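Local coordinates for protein N-acetylmuramoyl-L-alanine amidase AmiD (PDB 3D2Y) that hydrolyses, with one catalytic zinc ion, the amide bond between N-acetylmuramoyl groups and L-amino acids in cell-wall glycopeptides, at residues 120-123 against 124-128; 198-201 against 202-206; 244-247 against 248-252. One frame throughout, in Å; residues are numbered along the deposited sequence.

Interaction 1: 120-123 against 124-128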
loop_
_atom_site.group_PDB
_atom_site.type_symbol
_atom_site.label_atom_id
_atom_site.label_comp_id
_atom_site.label_asym_id
_atom_site.label_seq_id
_atom_site.Cartn_x
_atom_site.Cartn_y
_atom_site.Cartn_z
ATOM N N ALA A 120 -15.017 -6.919 -5.438
ATOM C CA ALA A 120 -15.286 -8.221 -4.785
ATOM C C ALA A 120 -14.856 -8.164 -3.325
ATOM O O ALA A 120 -13.770 -7.685 -3.035
ATOM C CB ALA A 120 -14.492 -9.286 -5.484
ATOM N N PRO A 121 -15.700 -8.638 -2.395
ATOM C CA PRO A 121 -15.311 -8.644 -0.984
ATOM C C PRO A 121 -14.096 -9.541 -0.715
ATOM O O PRO A 121 -13.888 -10.535 -1.407
ATOM C CB PRO A 121 -16.573 -9.206 -0.291
ATOM C CG PRO A 121 -17.686 -8.879 -1.247
ATOM C CD PRO A 121 -17.080 -9.131 -2.587
ATOM N N PHE A 122 -13.294 -9.193 0.288
ATOM C CA PHE A 122 -12.180 -10.059 0.676
ATOM C C PHE A 122 -12.601 -11.132 1.685
ATOM O O PHE A 122 -13.180 -10.832 2.764
ATOM C CB PHE A 122 -11.042 -9.207 1.228
ATOM C CG PHE A 122 -10.352 -8.360 0.162
ATOM C CD1 PHE A 122 -10.921 -7.159 -0.266
ATOM C CD2 PHE A 122 -9.186 -8.808 -0.451
ATOM C CE1 PHE A 122 -10.321 -6.345 -1.269
ATOM C CE2 PHE A 122 -8.586 -8.036 -1.467
ATOM C CZ PHE A 122 -9.174 -6.792 -1.872
ATOM N N GLU A 123 -12.307 -12.394 1.342
ATOM C CA GLU A 123 -12.528 -13.503 2.231
ATOM C C GLU A 123 -11.902 -13.221 3.585
ATOM O O GLU A 123 -10.739 -12.852 3.681
ATOM C CB GLU A 123 -11.988 -14.816 1.634
ATOM C CG GLU A 123 -12.178 -14.987 0.119
ATOM C CD GLU A 123 -13.635 -15.015 -0.371
ATOM O OE1 GLU A 123 -14.593 -15.108 0.451
ATOM O OE2 GLU A 123 -13.805 -14.965 -1.621
ATOM N N PRO A 124 -12.705 -13.297 4.662
ATOM C CA PRO A 124 -12.051 -13.117 5.963
ATOM C C PRO A 124 -10.851 -14.078 6.254
ATOM O O PRO A 124 -9.923 -13.680 6.964
ATOM C CB PRO A 124 -13.183 -13.316 6.989
ATOM C CG PRO A 124 -14.459 -13.593 6.183
ATOM C CD PRO A 124 -14.178 -13.381 4.729
ATOM N N ALA A 125 -10.851 -15.301 5.705
ATOM C CA ALA A 125 -9.722 -16.248 5.923
ATOM C C ALA A 125 -8.404 -15.623 5.378
ATOM O O ALA A 125 -7.326 -15.724 5.988
ATOM C CB ALA A 125 -9.975 -17.517 5.260
ATOM N N GLN A 126 -8.517 -14.972 4.226
ATOM C CA GLN A 126 -7.376 -14.295 3.589
ATOM C C GLN A 126 -6.832 -13.171 4.449
ATOM O O GLN A 126 -5.618 -13.076 4.664
ATOM C CB GLN A 126 -7.790 -13.762 2.220
ATOM C CG GLN A 126 -6.685 -13.036 1.422
ATOM C CD GLN A 126 -7.121 -12.714 0.012
ATOM O OE1 GLN A 126 -7.983 -11.836 -0.219
ATOM N NE2 GLN A 126 -6.554 -13.442 -0.950
ATOM N N ILE A 127 -7.721 -12.324 4.947
ATOM C CA ILE A 127 -7.289 -11.213 5.818
ATOM C C ILE A 127 -6.619 -11.804 7.074
ATOM O O ILE A 127 -5.551 -11.339 7.535
ATOM C CB ILE A 127 -8.535 -10.335 6.181
ATOM C CG1 ILE A 127 -9.215 -9.760 4.894
ATOM C CG2 ILE A 127 -8.179 -9.251 7.188
ATOM C CD1 ILE A 127 -8.271 -8.929 3.968
ATOM N N GLN A 128 -7.205 -12.879 7.598
ATOM C CA GLN A 128 -6.667 -13.497 8.811
ATOM C C GLN A 128 -5.224 -14.026 8.612
ATOM O O GLN A 128 -4.386 -13.980 9.532
ATOM C CB GLN A 128 -7.621 -14.614 9.320
ATOM C CG GLN A 128 -8.892 -14.126 10.104
ATOM C CD GLN A 128 -8.643 -12.916 11.030
ATOM O OE1 GLN A 128 -9.078 -11.795 10.741
ATOM N NE2 GLN A 128 -7.941 -13.141 12.131
HETATM O O HOH W 1 -10.438 -12.148 -1.529
#

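Interaction 2: 198-201 against 202-206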
loop_
_atom_site.group_PDB
_atom_site.type_symbol
_atom_site.label_atom_id
_atom_site.label_comp_id
_atom_site.label_asym_id
_atom_site.label_seq_id
_atom_site.Cartn_x
_atom_site.Cartn_y
_atom_site.Cartn_z
ATOM N N VAL A 198 -15.175 21.075 -1.392
ATOM C CA VAL A 198 -13.966 21.779 -1.008
ATOM C C VAL A 198 -13.135 22.093 -2.255
ATOM O O VAL A 198 -13.273 21.443 -3.282
ATOM C CB VAL A 198 -13.179 20.920 0.035
ATOM C CG1 VAL A 198 -11.668 21.047 -0.111
ATOM C CG2 VAL A 198 -13.633 21.249 1.440
ATOM N N ASP A 199 -12.269 23.097 -2.160
ATOM C CA ASP A 199 -11.414 23.510 -3.256
ATOM C C ASP A 199 -10.466 22.359 -3.705
ATOM O O ASP A 199 -9.657 21.878 -2.912
ATOM C CB ASP A 199 -10.591 24.705 -2.806
ATOM C CG ASP A 199 -9.692 25.179 -3.877
ATOM O OD1 ASP A 199 -8.481 24.919 -3.784
ATOM O OD2 ASP A 199 -10.214 25.742 -4.861
ATOM N N THR A 200 -10.565 21.933 -4.962
ATOM C CA THR A 200 -9.770 20.783 -5.434
ATOM C C THR A 200 -8.271 21.014 -5.245
ATOM O O THR A 200 -7.577 20.148 -4.733
ATOM C CB THR A 200 -10.129 20.395 -6.891
ATOM O OG1 THR A 200 -11.522 20.111 -6.956
ATOM C CG2 THR A 200 -9.389 19.163 -7.361
ATOM N N ALA A 201 -7.760 22.166 -5.665
ATOM C CA ALA A 201 -6.321 22.400 -5.573
ATOM C C ALA A 201 -5.765 22.217 -4.142
ATOM O O ALA A 201 -4.688 21.644 -3.942
ATOM C CB ALA A 201 -5.975 23.749 -6.124
ATOM N N SER A 202 -6.510 22.721 -3.164
ATOM C CA SER A 202 -6.112 22.689 -1.764
ATOM C C SER A 202 -6.057 21.241 -1.295
ATOM O O SER A 202 -5.131 20.857 -0.615
ATOM C CB SER A 202 -7.139 23.464 -0.910
ATOM O OG SER A 202 -7.073 24.853 -1.171
ATOM N N LEU A 203 -7.062 20.456 -1.650
ATOM C CA LEU A 203 -7.033 19.028 -1.319
ATOM C C LEU A 203 -5.835 18.309 -1.960
ATOM O O LEU A 203 -5.141 17.512 -1.297
ATOM C CB LEU A 203 -8.388 18.358 -1.640
ATOM C CG LEU A 203 -8.456 16.846 -1.349
ATOM C CD1 LEU A 203 -8.169 16.450 0.144
ATOM C CD2 LEU A 203 -9.756 16.198 -1.849
ATOM N N LEU A 204 -5.577 18.572 -3.233
ATOM C CA LEU A 204 -4.434 17.934 -3.910
ATOM C C LEU A 204 -3.058 18.254 -3.300
ATOM O O LEU A 204 -2.165 17.399 -3.268
ATOM C CB LEU A 204 -4.445 18.234 -5.385
ATOM C CG LEU A 204 -5.636 17.649 -6.144
ATOM C CD1 LEU A 204 -5.745 18.431 -7.413
ATOM C CD2 LEU A 204 -5.422 16.200 -6.433
ATOM N N GLU A 205 -2.887 19.471 -2.811
ATOM C CA GLU A 205 -1.680 19.788 -2.093
ATOM C C GLU A 205 -1.477 18.844 -0.914
ATOM O O GLU A 205 -0.396 18.279 -0.754
ATOM C CB GLU A 205 -1.644 21.256 -1.646
ATOM C CG GLU A 205 -0.438 21.546 -0.750
ATOM C CD GLU A 205 -0.442 22.943 -0.147
ATOM O OE1 GLU A 205 -1.050 23.869 -0.738
ATOM O OE2 GLU A 205 0.175 23.116 0.921
ATOM N N LEU A 206 -2.516 18.680 -0.094
ATOM C CA LEU A 206 -2.469 17.814 1.073
ATOM C C LEU A 206 -2.140 16.356 0.659
ATOM O O LEU A 206 -1.327 15.688 1.284
ATOM C CB LEU A 206 -3.821 17.827 1.821
ATOM C CG LEU A 206 -4.225 19.187 2.438
ATOM C CD1 LEU A 206 -5.580 19.017 3.094
ATOM C CD2 LEU A 206 -3.228 19.753 3.471
#

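Interaction 3: 244-247 against 248-252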
loop_
_atom_site.group_PDB
_atom_site.type_symbol
_atom_site.label_atom_id
_atom_site.label_comp_id
_atom_site.label_asym_id
_atom_site.label_seq_id
_atom_site.Cartn_x
_atom_site.Cartn_y
_atom_site.Cartn_z
ATOM N N ASP A 244 -14.243 16.867 -1.048
ATOM C CA ASP A 244 -15.232 17.325 -0.056
ATOM C C ASP A 244 -14.587 17.499 1.313
ATOM O O ASP A 244 -13.388 17.253 1.480
ATOM C CB ASP A 244 -16.488 16.408 -0.011
ATOM C CG ASP A 244 -16.186 14.952 0.378
ATOM O OD1 ASP A 244 -15.087 14.622 0.874
ATOM O OD2 ASP A 244 -17.104 14.102 0.194
ATOM N N ALA A 245 -15.381 17.925 2.282
ATOM C CA ALA A 245 -14.876 18.327 3.594
ATOM C C ALA A 245 -14.372 17.121 4.377
ATOM O O ALA A 245 -13.362 17.226 5.074
ATOM C CB ALA A 245 -15.946 19.064 4.382
ATOM N N GLU A 246 -15.062 15.991 4.251
ATOM C CA GLU A 246 -14.651 14.764 4.951
ATOM C C GLU A 246 -13.292 14.247 4.449
ATOM O O GLU A 246 -12.377 13.923 5.258
ATOM C CB GLU A 246 -15.714 13.668 4.812
ATOM C CG GLU A 246 -15.308 12.357 5.495
ATOM C CD GLU A 246 -16.398 11.300 5.453
ATOM O OE1 GLU A 246 -16.393 10.421 6.332
ATOM O OE2 GLU A 246 -17.258 11.361 4.560
ATOM N N THR A 247 -13.159 14.179 3.116
ATOM C CA THR A 247 -11.908 13.806 2.467
ATOM C C THR A 247 -10.720 14.706 2.908
ATOM O O THR A 247 -9.656 14.192 3.300
ATOM C CB THR A 247 -12.023 13.805 0.913
ATOM O OG1 THR A 247 -13.084 12.943 0.514
ATOM C CG2 THR A 247 -10.772 13.273 0.289
ATOM N N GLN A 248 -10.916 16.025 2.843
ATOM C CA GLN A 248 -9.944 16.971 3.320
ATOM C C GLN A 248 -9.589 16.760 4.808
ATOM O O GLN A 248 -8.411 16.779 5.165
ATOM C CB GLN A 248 -10.441 18.405 3.100
ATOM C CG GLN A 248 -9.485 19.436 3.643
ATOM C CD GLN A 248 -9.973 20.867 3.530
ATOM O OE1 GLN A 248 -11.128 21.182 3.826
ATOM N NE2 GLN A 248 -9.061 21.758 3.129
ATOM N N ALA A 249 -10.592 16.582 5.671
ATOM C CA ALA A 249 -10.366 16.421 7.119
ATOM C C ALA A 249 -9.541 15.173 7.426
ATOM O O ALA A 249 -8.678 15.181 8.313
ATOM C CB ALA A 249 -11.674 16.373 7.872
ATOM N N ILE A 250 -9.793 14.116 6.666
ATOM C CA ILE A 250 -9.052 12.858 6.802
ATOM C C ILE A 250 -7.590 13.071 6.448
ATOM O O ILE A 250 -6.691 12.666 7.219
ATOM C CB ILE A 250 -9.730 11.748 5.965
ATOM C CG1 ILE A 250 -11.067 11.350 6.652
ATOM C CG2 ILE A 250 -8.802 10.529 5.781
ATOM C CD1 ILE A 250 -11.962 10.446 5.778
ATOM N N ALA A 251 -7.360 13.741 5.310
ATOM C CA ALA A 251 -6.023 14.089 4.838
ATOM C C ALA A 251 -5.311 14.935 5.883
ATOM O O ALA A 251 -4.145 14.682 6.178
ATOM C CB ALA A 251 -6.105 14.854 3.505
ATOM N N GLU A 252 -6.015 15.932 6.434
ATOM C CA GLU A 252 -5.475 16.812 7.471
ATOM C C GLU A 252 -5.099 16.075 8.743
ATOM O O GLU A 252 -4.030 16.354 9.332
ATOM C CB GLU A 252 -6.436 17.974 7.770
ATOM C CG GLU A 252 -6.477 19.030 6.638
ATOM C CD GLU A 252 -7.487 20.163 6.871
ATOM O OE1 GLU A 252 -8.676 19.874 7.144
ATOM O OE2 GLU A 252 -7.073 21.351 6.797
#

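Interaction 1: 120-123 against 124-128
The carbonyl of E123 points into the first turn of helix 124-141 and meets two amides there, both through weak bonds. I127 N comes to E123 O at 3.3 Å, long but fairly straight (165°). Q126 N reaches E123 O at 3.1 Å but along a strongly bent path. E123 is thus the N-cap residue by position, with P124 as the first residue of the helix; proline suits this place because the first helical turn asks no backbone N-H of it. The E123 side chain bends at chi2 and its carboxylate leads away from the helix.

Two side chains of the helix reach back to F122. Q126 leaves the backbone with CG anti to its N (chi1 -179°) and stays extended beyond CG, which brings OE1 to the edge of the phenyl ring, 3.3 Å from F122 CD2 and close to the ring plane. The amide plane is turned 48° from that of the ring. I127 CD1 packs on F122 CB at 3.9 Å, oblique to the ring, and I127 CG1 lies close to E123 O.

A water links the backbone N of E123 to the Q126 side chain: it donates to Q126 OE1 at 2.8 Å and accepts a weak bond from E123 N at 3.4 Å. Beyond the two segments, Q126 NE2 donates to E106 O, and the F122 ring makes an edge-to-face pair with F166. The side chain of F122 also lies about 4 Å from that of Y36, a substrate-binding residue. With its amide held at both ends, the buried Q126 has its rotation fixed, its oxygen facing the ring edge and the water, its nitrogen on the backbone oxygen of E106, just beyond strand 100-105.

Interaction 2: 198-201 against 202-206
D199 sets its CG anti to the backbone N (chi1 180°) and S202 swings OG to the side of its own N, and these two choices bring the carboxylate and the hydroxyl together at the start of helix 200-210. Of the carboxylate, OD1 takes both bonds: D199 OD1 accepts from S202 N at 3.0 Å, with an N-H...O angle of 148°, and from S202 OG, also at 3.0 Å. Both donors come to the anti side of the carboxylate, tilted about 25° from its plane but from opposite faces, so the oxygen sits between the amide and the hydroxyl of a single residue.

This makes D199 the N-cap, with its side chain closing onto the residue three places ahead. Its carbonyl takes part as well. L203 N donates to D199 O at 3.2 Å in an almost straight bond, and S202 N adds a weak one to the same oxygen. The regular pattern then runs on, L204 N to T200 O and E205 N to A201 O, each at 3.0 Å.

The apolar contact is made by T200 and L204, whose side chains lie side by side and point the same way. The methyl CG2 of T200, anti to its backbone N, touches L204 CD1 at 3.7 Å. Both residues reach Q223 on helix 220-234, and L203, at a different angle round the helix, packs on I227 of that helix and on T247 of helix 245-258.

A carboxylate at this end of a helix would probably be favoured by the partial positive charge of the amides of the first turn, and here two donors from S202 hold it in place, so D199 accepts from S202 N through its side chain and from L203 N through its carbonyl.

Interaction 3: 244-247 against 248-252
From D244 onward the backbone settles directly into helix 245-258, with four successive i to i+4 bonds crossing from 244-247 to 248-252: Q248 N to D244 O, A249 N to A245 O, I250 N to E246 O and A251 N to T247 O. The two shortest, A249 N to A245 O and I250 N to E246 O, measure 2.9 Å.

D244 is the N-cap. Its CG lies between the backbone N and the carbonyl carbon (chi1 61°), which lets OD1 fold over the first turn. T247 N reaches D244 OD1 at 3.0 Å, nearly in line with the C-O bond, and T247 OG1 comes as close as 2.6 Å to D244 OD1 on the syn side, 31° out of the carboxylate plane. The two donors meet the oxygen from opposite faces. R235 makes salt bridges to both D244 OD2 and the E246 carboxylate, and H195 is also bonded to D244 OD2, so this buried aspartate is satisfied at both oxygens.

E246, in the first turn, lies alongside I250 one turn later, pointing the same way. With CG anti to the backbone N, E246 sets CG against I250 CD1 at 3.9 Å, and I250 CG1 comes to 3.2 Å from E246 O, against the carbonyl of the preceding turn. Q248 CB lies against D244 O, and its amide oxygen takes a bond from R192.

The arrangement is that of an Asp N-cap, with R235 and H195 on its second oxygen and Q231 behind T247 OG1, at the start of a helix packed among helices 182-189 (A249 on Y188), 200-210 (A251 on L207) and 220-234 (I250 on F230).

Along the chain the three contacts run in series, none nested in or crossing another, and each is local, closing only a turn at the start of a helix. Interaction 1 comes first and joins the loop after strand 116-119 to helix 124-141 in the amidase domain. Interactions 2 and 3 follow at the starts of helices 200-210 and 245-258, their centres about 9 Å apart. There the two helices pack directly: L203 CD1 lies 3.7 Å from Q248 CA, and L206 CD1 lies 3.7 Å from E252 CG. Interaction 1 stands apart, its nearest atoms about 18 Å from interaction 3 and about 23 Å from interaction 2, so it makes no direct contact with either.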